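Fucose-binding lectin (PDB 6HTN) binds fucose, held here as methyl alpha-L-fucopyranoside in pockets between the blades of a beta-propeller. Local coordinates at residues A[2-7]-A[52-57]; A[26-31]-A[41-46]; A[65-70]-A[81-86]. All blocks are in the same frame, centred on the assembly; numbering follows the deposited sequence. Where two conformers were deposited one is given.

Contact 1: A[2-7]-A[52-57]. Unlike the reference sequence in segment 2-7: Leu7 (reference Val).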
loop_
_atom_site.group_PDB
_atom_site.type_symbol
_atom_site.label_atom_id
_atom_site.label_comp_id
_atom_site.label_asym_id
_atom_site.label_seq_id
_atom_site.Cartn_x
_atom_site.Cartn_y
_atom_site.Cartn_z
ATOM N N GLY A 2 -11.583 3.084 -8.625
ATOM C CA GLY A 2 -11.820 4.064 -9.699
ATOM C C GLY A 2 -13.252 4.505 -9.793
ATOM O O GLY A 2 -14.134 3.727 -9.425
ATOM N N ALA A 3 -13.505 5.748 -10.166
ATOM C CA ALA A 3 -14.858 6.306 -10.315
ATOM C C ALA A 3 -14.970 6.986 -11.656
ATOM O O ALA A 3 -14.057 7.801 -11.992
ATOM C CB ALA A 3 -15.166 7.240 -9.222
ATOM N N THR A 4 -16.024 6.736 -12.408
ATOM C CA THR A 4 -16.268 7.490 -13.656
ATOM C C THR A 4 -17.750 7.781 -13.729
ATOM O O THR A 4 -18.544 7.096 -13.032
ATOM C CB THR A 4 -15.689 6.797 -14.877
ATOM O OG1 THR A 4 -15.655 7.763 -15.971
ATOM C CG2 THR A 4 -16.455 5.564 -15.284
ATOM N N SER A 5 -18.167 8.774 -14.481
ATOM C CA SER A 5 -19.601 9.128 -14.537
ATOM C C SER A 5 -19.865 9.816 -15.878
ATOM O O SER A 5 -18.913 10.370 -16.502
ATOM C CB SER A 5 -20.021 9.994 -13.418
ATOM O OG SER A 5 -19.354 11.243 -13.384
ATOM N N TRP A 6 -21.133 9.817 -16.290
ATOM C CA TRP A 6 -21.531 10.553 -17.513
ATOM C C TRP A 6 -22.989 10.942 -17.378
ATOM O O TRP A 6 -23.741 10.313 -16.632
ATOM C CB TRP A 6 -21.295 9.751 -18.792
ATOM C CG TRP A 6 -22.139 8.521 -18.919
ATOM C CD1 TRP A 6 -23.334 8.407 -19.588
ATOM C CD2 TRP A 6 -21.911 7.242 -18.318
ATOM N NE1 TRP A 6 -23.832 7.130 -19.476
ATOM C CE2 TRP A 6 -22.964 6.382 -18.725
ATOM C CE3 TRP A 6 -20.859 6.698 -17.546
ATOM C CZ2 TRP A 6 -23.037 5.050 -18.346
ATOM C CZ3 TRP A 6 -20.902 5.367 -17.238
ATOM C CH2 TRP A 6 -21.990 4.563 -17.584
ATOM N N LEU A 7 -23.367 11.988 -18.100
ATOM C CA LEU A 7 -24.776 12.438 -18.191
ATOM C C LEU A 7 -25.364 11.950 -19.493
ATOM O O LEU A 7 -24.703 12.037 -20.543
ATOM C CB LEU A 7 -24.791 13.953 -18.168
ATOM C CG LEU A 7 -24.575 14.590 -16.819
ATOM C CD1 LEU A 7 -24.262 16.079 -17.013
ATOM C CD2 LEU A 7 -25.700 14.386 -15.832
ATOM N N ALA A 52 -8.453 -0.016 -9.355
ATOM C CA ALA A 52 -8.604 0.258 -10.783
ATOM C C ALA A 52 -8.794 1.757 -10.983
ATOM O O ALA A 52 -9.442 2.423 -10.173
ATOM C CB ALA A 52 -9.747 -0.543 -11.302
ATOM N N GLY A 53 -8.141 2.278 -11.976
ATOM C CA GLY A 53 -8.440 3.620 -12.483
ATOM C C GLY A 53 -9.415 3.484 -13.632
ATOM O O GLY A 53 -9.415 2.443 -14.300
ATOM N N ALA A 54 -10.269 4.465 -13.787
ATOM C CA ALA A 54 -11.289 4.378 -14.838
ATOM C C ALA A 54 -11.421 5.703 -15.571
ATOM O O ALA A 54 -11.343 6.780 -14.925
ATOM C CB ALA A 54 -12.593 3.957 -14.205
ATOM N N THR A 55 -11.813 5.596 -16.829
ATOM C CA THR A 55 -12.176 6.776 -17.642
ATOM C C THR A 55 -13.322 6.333 -18.561
ATOM O O THR A 55 -13.469 5.127 -18.824
ATOM C CB THR A 55 -10.941 7.325 -18.384
ATOM O OG1 THR A 55 -11.345 8.623 -18.883
ATOM C CG2 THR A 55 -10.413 6.409 -19.444
ATOM N N SER A 56 -14.082 7.284 -19.075
ATOM C CA SER A 56 -15.191 6.948 -19.991
ATOM C C SER A 56 -15.448 8.121 -20.908
ATOM O O SER A 56 -15.054 9.250 -20.588
ATOM C CB SER A 56 -16.422 6.585 -19.195
ATOM O OG SER A 56 -16.898 7.653 -18.422
ATOM N N TRP A 57 -16.104 7.853 -22.024
ATOM C CA TRP A 57 -16.496 8.946 -22.955
ATOM C C TRP A 57 -17.779 8.513 -23.669
ATOM O O TRP A 57 -17.981 7.322 -23.896
ATOM C CB TRP A 57 -15.389 9.226 -23.950
ATOM C CG TRP A 57 -15.056 8.127 -24.902
ATOM C CD1 TRP A 57 -15.529 7.960 -26.173
ATOM C CD2 TRP A 57 -14.173 7.033 -24.675
ATOM N NE1 TRP A 57 -14.971 6.884 -26.763
ATOM C CE2 TRP A 57 -14.114 6.273 -25.869
ATOM C CE3 TRP A 57 -13.369 6.634 -23.605
ATOM C CZ2 TRP A 57 -13.345 5.134 -26.009
ATOM C CZ3 TRP A 57 -12.581 5.520 -23.773
ATOM C CH2 TRP A 57 -12.564 4.770 -24.944
HETATM O O HOH W 1 -10.569 6.745 -11.766
HETATM O O HOH W 2 -17.601 10.286 -18.990
#
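Thr4 and Ser56 meet at an interface between two propeller blades. Strand 3-7 begins one four-stranded sheet and strand 53-57 begins the next. The two run nearly parallel, 13° apart, but belong to separate sheets. They splay toward their C-terminal ends: the CA atoms of Gly2 and Gly53 lie 4.4 Å apart, those of Trp6 and Trp57 7.6 Å.

The narrow end is closed by backbone. Gly2 N donates to Ala52 O at 2.7 Å, and Gly2 N also bonds Asp103 of the second subunit. Farther along, Thr4 OG1 and Ser56 OG share a hydrogen bond of 2.8 Å. Thr4 OG1 lies anti to its own backbone N (chi1 -165°), which carries the hydroxyl across to the other strand. The methyl CG2 of Thr4 packs near Ser56 CB at 4.0 Å. A water then continues the polar line, 2.8 Å from Ser56 OG and donating to Ser5 O.

Related hydroxyl pairs occur at the neighbouring interfaces. Thr55 bonds Ser106, and Ser5 bonds Thr105 of the second subunit. The first strands of adjacent blades are joined by one bond at the Gly2 end, then by hydroxyls and water, with no continuous backbone ladder between them.

Contact 2: A[26-31]-A[41-46]. With MFU (methyl alpha-L-fucopyranoside), chain G.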
loop_
_atom_site.group_PDB
_atom_site.type_symbol
_atom_site.label_atom_id
_atom_site.label_comp_id
_atom_site.label_asym_id
_atom_site.label_seq_id
_atom_site.Cartn_x
_atom_site.Cartn_y
_atom_site.Cartn_z
ATOM N N LYS A 26 -11.097 -10.325 -7.113
ATOM C CA LYS A 26 -11.738 -9.936 -8.383
ATOM C C LYS A 26 -12.250 -8.514 -8.339
ATOM O O LYS A 26 -12.729 -8.032 -7.314
ATOM C CB LYS A 26 -12.876 -10.891 -8.744
ATOM C CG LYS A 26 -12.322 -12.300 -8.875
ATOM C CD LYS A 26 -12.147 -12.847 -10.190
ATOM C CE LYS A 26 -11.858 -14.344 -10.180
ATOM N NZ LYS A 26 -10.965 -14.709 -11.322
ATOM N N LEU A 27 -12.200 -7.858 -9.494
ATOM C CA LEU A 27 -12.763 -6.501 -9.610
ATOM C C LEU A 27 -14.289 -6.550 -9.528
ATOM O O LEU A 27 -14.924 -7.483 -10.099
ATOM C CB LEU A 27 -12.270 -5.822 -10.896
ATOM C CG LEU A 27 -10.775 -5.545 -10.965
ATOM C CD1 LEU A 27 -10.366 -5.109 -12.367
ATOM C CD2 LEU A 27 -10.341 -4.539 -9.936
ATOM N N LEU A 28 -14.803 -5.586 -8.818
ATOM C CA LEU A 28 -16.254 -5.304 -8.646
ATOM C C LEU A 28 -16.564 -4.030 -9.406
ATOM O O LEU A 28 -15.792 -3.018 -9.307
ATOM C CB LEU A 28 -16.526 -5.101 -7.156
ATOM C CG LEU A 28 -17.901 -4.594 -6.768
ATOM C CD1 LEU A 28 -18.974 -5.594 -7.167
ATOM C CD2 LEU A 28 -17.982 -4.309 -5.273
ATOM N N GLU A 29 -17.690 -4.001 -10.107
ATOM C CA GLU A 29 -18.245 -2.780 -10.722
ATOM C C GLU A 29 -19.582 -2.481 -10.078
ATOM O O GLU A 29 -20.466 -3.400 -10.114
ATOM C CB GLU A 29 -18.422 -2.961 -12.216
ATOM C CG GLU A 29 -19.060 -1.768 -12.897
ATOM C CD GLU A 29 -19.380 -1.998 -14.353
ATOM O OE1 GLU A 29 -19.838 -3.123 -14.708
ATOM O OE2 GLU A 29 -19.146 -1.045 -15.186
ATOM N N ARG A 30 -19.733 -1.353 -9.459
ATOM C CA ARG A 30 -21.009 -0.912 -8.859
ATOM C C ARG A 30 -21.584 0.201 -9.720
ATOM O O ARG A 30 -20.829 1.100 -10.147
ATOM C CB ARG A 30 -20.877 -0.496 -7.415
ATOM C CG ARG A 30 -20.488 -1.661 -6.518
ATOM C CD ARG A 30 -21.651 -2.670 -6.302
ATOM N NE ARG A 30 -22.568 -2.075 -5.366
ATOM C CZ ARG A 30 -23.824 -2.569 -5.113
ATOM N NH1 ARG A 30 -24.285 -3.572 -5.805
ATOM N NH2 ARG A 30 -24.506 -2.084 -4.120
ATOM N N CYS A 31 -22.865 0.111 -10.003
ATOM C CA CYS A 31 -23.523 0.992 -10.992
ATOM C C CYS A 31 -24.669 1.757 -10.404
ATOM O O CYS A 31 -25.461 1.183 -9.631
ATOM C CB CYS A 31 -24.065 0.167 -12.140
ATOM S SG CYS A 31 -22.921 -0.947 -12.926
ATOM N N ALA A 41 -21.793 -5.714 -15.073
ATOM C CA ALA A 41 -21.374 -6.906 -15.800
ATOM C C ALA A 41 -19.891 -7.246 -15.574
ATOM O O ALA A 41 -19.499 -8.382 -15.733
ATOM C CB ALA A 41 -21.706 -6.768 -17.255
ATOM N N LEU A 42 -19.052 -6.227 -15.297
ATOM C CA LEU A 42 -17.610 -6.509 -15.108
ATOM C C LEU A 42 -17.397 -7.402 -13.870
ATOM O O LEU A 42 -16.425 -8.134 -13.835
ATOM C CB LEU A 42 -16.853 -5.178 -15.003
ATOM C CG LEU A 42 -15.374 -5.282 -14.631
ATOM C CD1 LEU A 42 -14.581 -4.144 -15.319
ATOM C CD2 LEU A 42 -15.213 -5.208 -13.105
ATOM N N THR A 43 -18.302 -7.291 -12.905
ATOM C CA THR A 43 -18.143 -7.901 -11.559
ATOM C C THR A 43 -17.776 -9.374 -11.655
ATOM O O THR A 43 -18.474 -10.149 -12.356
ATOM C CB THR A 43 -19.408 -7.723 -10.754
ATOM O OG1 THR A 43 -19.631 -6.335 -10.586
ATOM C CG2 THR A 43 -19.366 -8.395 -9.396
ATOM N N ASN A 44 -16.718 -9.766 -10.922
ATOM C CA ASN A 44 -16.275 -11.167 -10.711
ATOM C C ASN A 44 -15.665 -11.763 -11.975
ATOM O O ASN A 44 -15.355 -12.963 -11.928
ATOM C CB ASN A 44 -17.406 -12.014 -10.106
ATOM C CG ASN A 44 -17.600 -11.654 -8.655
ATOM O OD1 ASN A 44 -16.692 -11.143 -7.978
ATOM N ND2 ASN A 44 -18.782 -11.940 -8.109
ATOM N N GLN A 45 -15.461 -11.021 -13.055
ATOM C CA GLN A 45 -14.863 -11.604 -14.255
ATOM C C GLN A 45 -13.343 -11.617 -14.211
ATOM O O GLN A 45 -12.734 -12.493 -14.845
ATOM C CB GLN A 45 -15.279 -10.899 -15.536
ATOM C CG GLN A 45 -16.737 -11.037 -15.909
ATOM C CD GLN A 45 -16.919 -10.616 -17.365
ATOM O OE1 GLN A 45 -16.246 -11.117 -18.269
ATOM N NE2 GLN A 45 -17.745 -9.596 -17.585
ATOM N N PHE A 46 -12.716 -10.650 -13.539
ATOM C CA PHE A 46 -11.272 -10.405 -13.730
ATOM C C PHE A 46 -10.519 -10.288 -12.385
ATOM O O PHE A 46 -10.960 -9.554 -11.504
ATOM C CB PHE A 46 -11.046 -9.129 -14.532
ATOM C CG PHE A 46 -11.831 -9.082 -15.825
ATOM C CD1 PHE A 46 -11.470 -9.834 -16.906
ATOM C CD2 PHE A 46 -12.951 -8.274 -15.892
ATOM C CE1 PHE A 46 -12.218 -9.773 -18.076
ATOM C CE2 PHE A 46 -13.650 -8.136 -17.090
ATOM C CZ PHE A 46 -13.299 -8.926 -18.157
HETATM C C1 MFU G . -24.282 -1.686 -17.361
HETATM C C2 MFU G . -23.108 -2.469 -16.767
HETATM C C3 MFU G . -21.949 -2.687 -17.681
HETATM C C4 MFU G . -21.429 -1.327 -18.120
HETATM C C5 MFU G . -22.674 -0.671 -18.740
HETATM C C6 MFU G . -22.324 0.791 -19.162
HETATM O O1 MFU G . -24.611 -2.505 -18.427
HETATM O O2 MFU G . -23.579 -3.831 -16.452
HETATM O O3 MFU G . -20.838 -3.399 -17.088
HETATM O O4 MFU G . -21.067 -0.502 -16.987
HETATM O O5 MFU G . -23.706 -0.413 -17.780
HETATM C CM MFU G . -25.765 -1.959 -19.124
HETATM O O HOH W 3 -13.944 -8.334 -12.609
#
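Glu29 and the loop residues Leu42 and Thr43 form a backbone and side-chain contact at the edge of a sugar pocket. Residues 27-31 lie on the third strand of the first blade. Residues 41-46 are in the loop that leaves the short fourth strand, 37-39, and leads to the next blade.

The loop makes a type II beta turn from Leu42 to Gln45, and the strand holds it at several points. Leu27 bonds it with both backbone groups: Leu27 N donates to Phe46 O, and Leu27 O accepts from Asn44 N at 3.0 Å. Next along the strand, Glu29 N donates to Thr43 OG1 at 3.1 Å, almost straight at 166°. That hydroxyl is also bonded to Gly40 O, so it ties the strand to the start of the loop. Thr43 CG2 lies alongside Leu28 CD1, 3.6 Å away, with the two side chains pointing the same way. A water between turn and strand takes a hydrogen bond from Phe46 N and has both Leu42 O and Leu27 O within hydrogen-bonding distance.

The carboxylate of Glu29 links this loop to the ligand. Its chain is extended, with CG anti to the backbone N (chi1 177°). Glu29 OE1 accepts from fucoside O3 at 2.6 Å and from Leu42 N at 3.3 Å, the latter on the anti side but well out of the carboxylate plane. Glu29 OE2 accepts from fucoside O4 at 2.7 Å and is also bonded to Tyr18 OH. Ala41 N donates to fucoside O2 at 2.9 Å. Two adjacent ring hydroxyls are therefore read by one carboxylate, whose position is set by the loop and by Tyr18. Arg16 and Trp87 add further bonds to the sugar. This is the fucose site of a beta-propeller lectin, set between adjacent blades.

Contact 3: A[65-70]-A[81-86]. With MFU (methyl alpha-L-fucopyranoside), chain G; MFU (methyl alpha-L-fucopyranoside), chain H.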
loop_
_atom_site.group_PDB
_atom_site.type_symbol
_atom_site.label_atom_id
_atom_site.label_comp_id
_atom_site.label_asym_id
_atom_site.label_seq_id
_atom_site.Cartn_x
_atom_site.Cartn_y
_atom_site.Cartn_z
ATOM N N HIS A 65 -18.463 4.536 -23.586
ATOM C CA HIS A 65 -17.289 3.666 -23.695
ATOM C C HIS A 65 -16.540 3.808 -22.369
ATOM O O HIS A 65 -16.431 4.960 -21.881
ATOM C CB HIS A 65 -16.359 4.089 -24.832
ATOM C CG HIS A 65 -17.050 4.042 -26.155
ATOM N ND1 HIS A 65 -16.780 3.022 -27.039
ATOM C CD2 HIS A 65 -17.964 4.868 -26.713
ATOM C CE1 HIS A 65 -17.563 3.221 -28.137
ATOM N NE2 HIS A 65 -18.309 4.311 -27.939
ATOM N N ILE A 66 -16.103 2.692 -21.806
ATOM C CA ILE A 66 -15.418 2.735 -20.491
ATOM C C ILE A 66 -14.106 1.987 -20.630
ATOM O O ILE A 66 -14.008 0.959 -21.295
ATOM C CB ILE A 66 -16.289 2.117 -19.381
ATOM C CG1 ILE A 66 -17.678 2.723 -19.316
ATOM C CG2 ILE A 66 -15.568 2.198 -18.043
ATOM C CD1 ILE A 66 -18.646 2.015 -18.377
ATOM N N ARG A 67 -13.056 2.515 -19.985
ATOM C CA ARG A 67 -11.774 1.827 -19.903
ATOM C C ARG A 67 -11.339 1.818 -18.438
ATOM O O ARG A 67 -11.381 2.858 -17.779
ATOM C CB ARG A 67 -10.728 2.530 -20.778
ATOM C CG ARG A 67 -11.043 2.539 -22.269
ATOM C CD ARG A 67 -10.937 1.168 -22.864
ATOM N NE ARG A 67 -11.183 1.155 -24.327
ATOM C CZ ARG A 67 -12.380 1.081 -24.877
ATOM N NH1 ARG A 67 -13.496 1.043 -24.160
ATOM N NH2 ARG A 67 -12.445 1.060 -26.205
ATOM N N VAL A 68 -10.957 0.642 -17.970
ATOM C CA VAL A 68 -10.559 0.404 -16.563
ATOM C C VAL A 68 -9.160 -0.192 -16.597
ATOM O O VAL A 68 -8.879 -1.082 -17.404
ATOM C CB VAL A 68 -11.576 -0.578 -15.904
ATOM C CG1 VAL A 68 -11.207 -0.957 -14.532
ATOM C CG2 VAL A 68 -12.952 -0.003 -15.912
ATOM N N TYR A 69 -8.286 0.295 -15.725
ATOM C CA TYR A 69 -6.857 -0.064 -15.668
ATOM C C TYR A 69 -6.474 -0.510 -14.260
ATOM O O TYR A 69 -6.734 0.213 -13.293
ATOM C CB TYR A 69 -5.997 1.141 -16.114
ATOM C CG TYR A 69 -6.308 1.635 -17.507
ATOM C CD1 TYR A 69 -5.728 1.026 -18.607
ATOM C CD2 TYR A 69 -7.271 2.610 -17.706
ATOM C CE1 TYR A 69 -6.069 1.432 -19.895
ATOM C CE2 TYR A 69 -7.636 3.007 -18.977
ATOM C CZ TYR A 69 -7.047 2.402 -20.074
ATOM O OH TYR A 69 -7.452 2.747 -21.342
ATOM N N ALA A 70 -5.882 -1.683 -14.156
ATOM C CA ALA A 70 -5.458 -2.252 -12.879
ATOM C C ALA A 70 -4.164 -2.990 -13.075
ATOM O O ALA A 70 -3.705 -3.137 -14.194
ATOM C CB ALA A 70 -6.525 -3.186 -12.322
ATOM N N CYS A 81 -12.157 -3.132 -21.241
ATOM C CA CYS A 81 -12.861 -2.220 -22.169
ATOM C C CYS A 81 -14.342 -2.588 -22.299
ATOM O O CYS A 81 -14.640 -3.783 -22.501
ATOM C CB CYS A 81 -12.273 -2.343 -23.557
ATOM S SG CYS A 81 -10.468 -2.170 -23.606
ATOM N N TRP A 82 -15.169 -1.580 -22.344
ATOM C CA TRP A 82 -16.608 -1.669 -22.681
ATOM C C TRP A 82 -16.882 -0.678 -23.797
ATOM O O TRP A 82 -16.639 0.528 -23.609
ATOM C CB TRP A 82 -17.451 -1.364 -21.475
ATOM C CG TRP A 82 -18.937 -1.395 -21.715
ATOM C CD1 TRP A 82 -19.731 -0.402 -22.191
ATOM C CD2 TRP A 82 -19.788 -2.522 -21.444
ATOM N NE1 TRP A 82 -21.037 -0.846 -22.250
ATOM C CE2 TRP A 82 -21.087 -2.137 -21.818
ATOM C CE3 TRP A 82 -19.552 -3.813 -20.996
ATOM C CZ2 TRP A 82 -22.174 -3.004 -21.637
ATOM C CZ3 TRP A 82 -20.628 -4.666 -20.824
ATOM C CH2 TRP A 82 -21.918 -4.259 -21.159
ATOM N N ASP A 83 -17.478 -1.142 -24.902
ATOM C CA ASP A 83 -17.881 -0.269 -26.032
ATOM C C ASP A 83 -19.380 -0.349 -26.313
ATOM O O ASP A 83 -19.911 0.572 -26.932
ATOM C CB ASP A 83 -17.108 -0.603 -27.309
ATOM C CG ASP A 83 -15.622 -0.347 -27.209
ATOM O OD1 ASP A 83 -15.259 0.743 -26.677
ATOM O OD2 ASP A 83 -14.856 -1.168 -27.722
ATOM N N LYS A 84 -20.040 -1.410 -25.880
ATOM C CA LYS A 84 -21.458 -1.591 -26.269
ATOM C C LYS A 84 -22.116 -2.620 -25.369
ATOM O O LYS A 84 -23.118 -2.259 -24.769
ATOM C CB LYS A 84 -21.553 -2.013 -27.736
ATOM C CG LYS A 84 -22.984 -2.229 -28.244
ATOM C CD LYS A 84 -23.586 -1.131 -29.046
ATOM C CE LYS A 84 -25.083 -1.348 -29.235
ATOM N NZ LYS A 84 -25.394 -2.316 -30.314
ATOM N N ASP A 85 -21.561 -3.817 -25.305
ATOM C CA ASP A 85 -22.331 -4.935 -24.688
ATOM C C ASP A 85 -21.459 -5.997 -24.050
ATOM O O ASP A 85 -22.041 -6.967 -23.563
ATOM C CB ASP A 85 -23.223 -5.582 -25.752
ATOM C CG ASP A 85 -22.470 -6.020 -27.005
ATOM O OD1 ASP A 85 -21.204 -5.921 -27.051
ATOM O OD2 ASP A 85 -23.165 -6.393 -27.989
ATOM N N LYS A 86 -20.145 -5.821 -23.951
ATOM C CA LYS A 86 -19.318 -6.847 -23.292
ATOM C C LYS A 86 -17.981 -6.231 -22.867
ATOM O O LYS A 86 -17.457 -5.346 -23.566
ATOM C CB LYS A 86 -19.038 -8.055 -24.175
ATOM C CG LYS A 86 -18.301 -7.780 -25.460
ATOM C CD LYS A 86 -18.382 -8.965 -26.479
HETATM C C1 MFU G . -24.282 -1.686 -17.361
HETATM C C2 MFU G . -23.108 -2.469 -16.767
HETATM C C3 MFU G . -21.949 -2.687 -17.681
HETATM C C4 MFU G . -21.429 -1.327 -18.120
HETATM C C5 MFU G . -22.674 -0.671 -18.740
HETATM C C6 MFU G . -22.324 0.791 -19.162
HETATM O O1 MFU G . -24.611 -2.505 -18.427
HETATM O O2 MFU G . -23.579 -3.831 -16.452
HETATM O O3 MFU G . -20.838 -3.399 -17.088
HETATM O O4 MFU G . -21.067 -0.502 -16.987
HETATM O O5 MFU G . -23.706 -0.413 -17.780
HETATM C CM MFU G . -25.765 -1.959 -19.124
HETATM C C1 MFU H . -9.403 -0.525 -27.979
HETATM C C2 MFU H . -8.324 -0.958 -26.988
HETATM C C3 MFU H . -7.249 0.124 -26.955
HETATM C C4 MFU H . -7.866 1.421 -26.537
HETATM C C5 MFU H . -8.952 1.793 -27.584
HETATM C C6 MFU H . -9.632 3.090 -27.222
HETATM O O1 MFU H . -8.767 -0.552 -29.268
HETATM O O2 MFU H . -7.802 -2.208 -27.447
HETATM O O3 MFU H . -6.194 -0.307 -26.089
HETATM O O4 MFU H . -8.521 1.355 -25.276
HETATM O O5 MFU H . -9.966 0.709 -27.570
HETATM C CM MFU H . -9.734 -0.075 -30.222
#
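Asp83 OD1 accepts three hydrogen bonds, from His65 ND1 and from both terminal nitrogens of Arg67. It sits at the open end of the antiparallel hairpin formed by strands 64-71 and 77-82 in the second propeller blade. His65 ND1 donates to Asp83 OD1 at 2.8 Å, with the oxygen in the ring plane; the nitrogen comes on the anti side, tilted out of the carboxylate plane. Arg67 makes an end-on salt bridge to this same oxygen. Arg67 NH2 reaches the syn lone pair of Asp83 OD1 at 2.9 Å; Arg67 NH1 meets Asp83 OD1 from above the carboxylate plane at 3.1 Å.

Asp83 OD2 is bonded to Tyr88, and His65 NE2 to Asp59. With acidic groups at both nitrogens, His65 may be protonated.

Arg67 bends at chi2 (-69°), which brings the guanidinium over to Asp83. Ile66 and Trp82 form an antiparallel hydrogen-bonded pair: Ile66 N donates to Trp82 O, and Trp82 N to Ile66 O. Arg67 NH1 is a second donor to Ile66 O. Cys81 covers one face of the guanidinium. This hold fixes its rotation. Arg67 NE donates to O4 of one fucoside at 2.8 Å and Arg67 NH2 to O5 at 2.9 Å.

On the other side of the sheet, Ile66 and Trp82 serve a second fucoside. Its C4 lies 3.7 Å above the centre of the Trp82 ring.

How the contacts relate
The centres of contacts 1 and 3 lie about 7 Å from the centre of the chain. The centre of contact 2 is farther out, about 12 Å from it, and several of its loop residues are exposed. Contact 3 is the most buried and touches no other subunit, whereas contacts 1 and 2 both reach the second one. Contacts 1 and 3 share the second blade, whose strands 53-58 and 64-71 are neighbours. Contacts 2 and 3 border the same fucoside from different blades: contact 2 supplies a carboxylate and a backbone N-H, contact 3 an aromatic face. Contact 1 joins blades by a backbone bond, hydroxyls and water, while contact 3 adds a salt bridge within one blade.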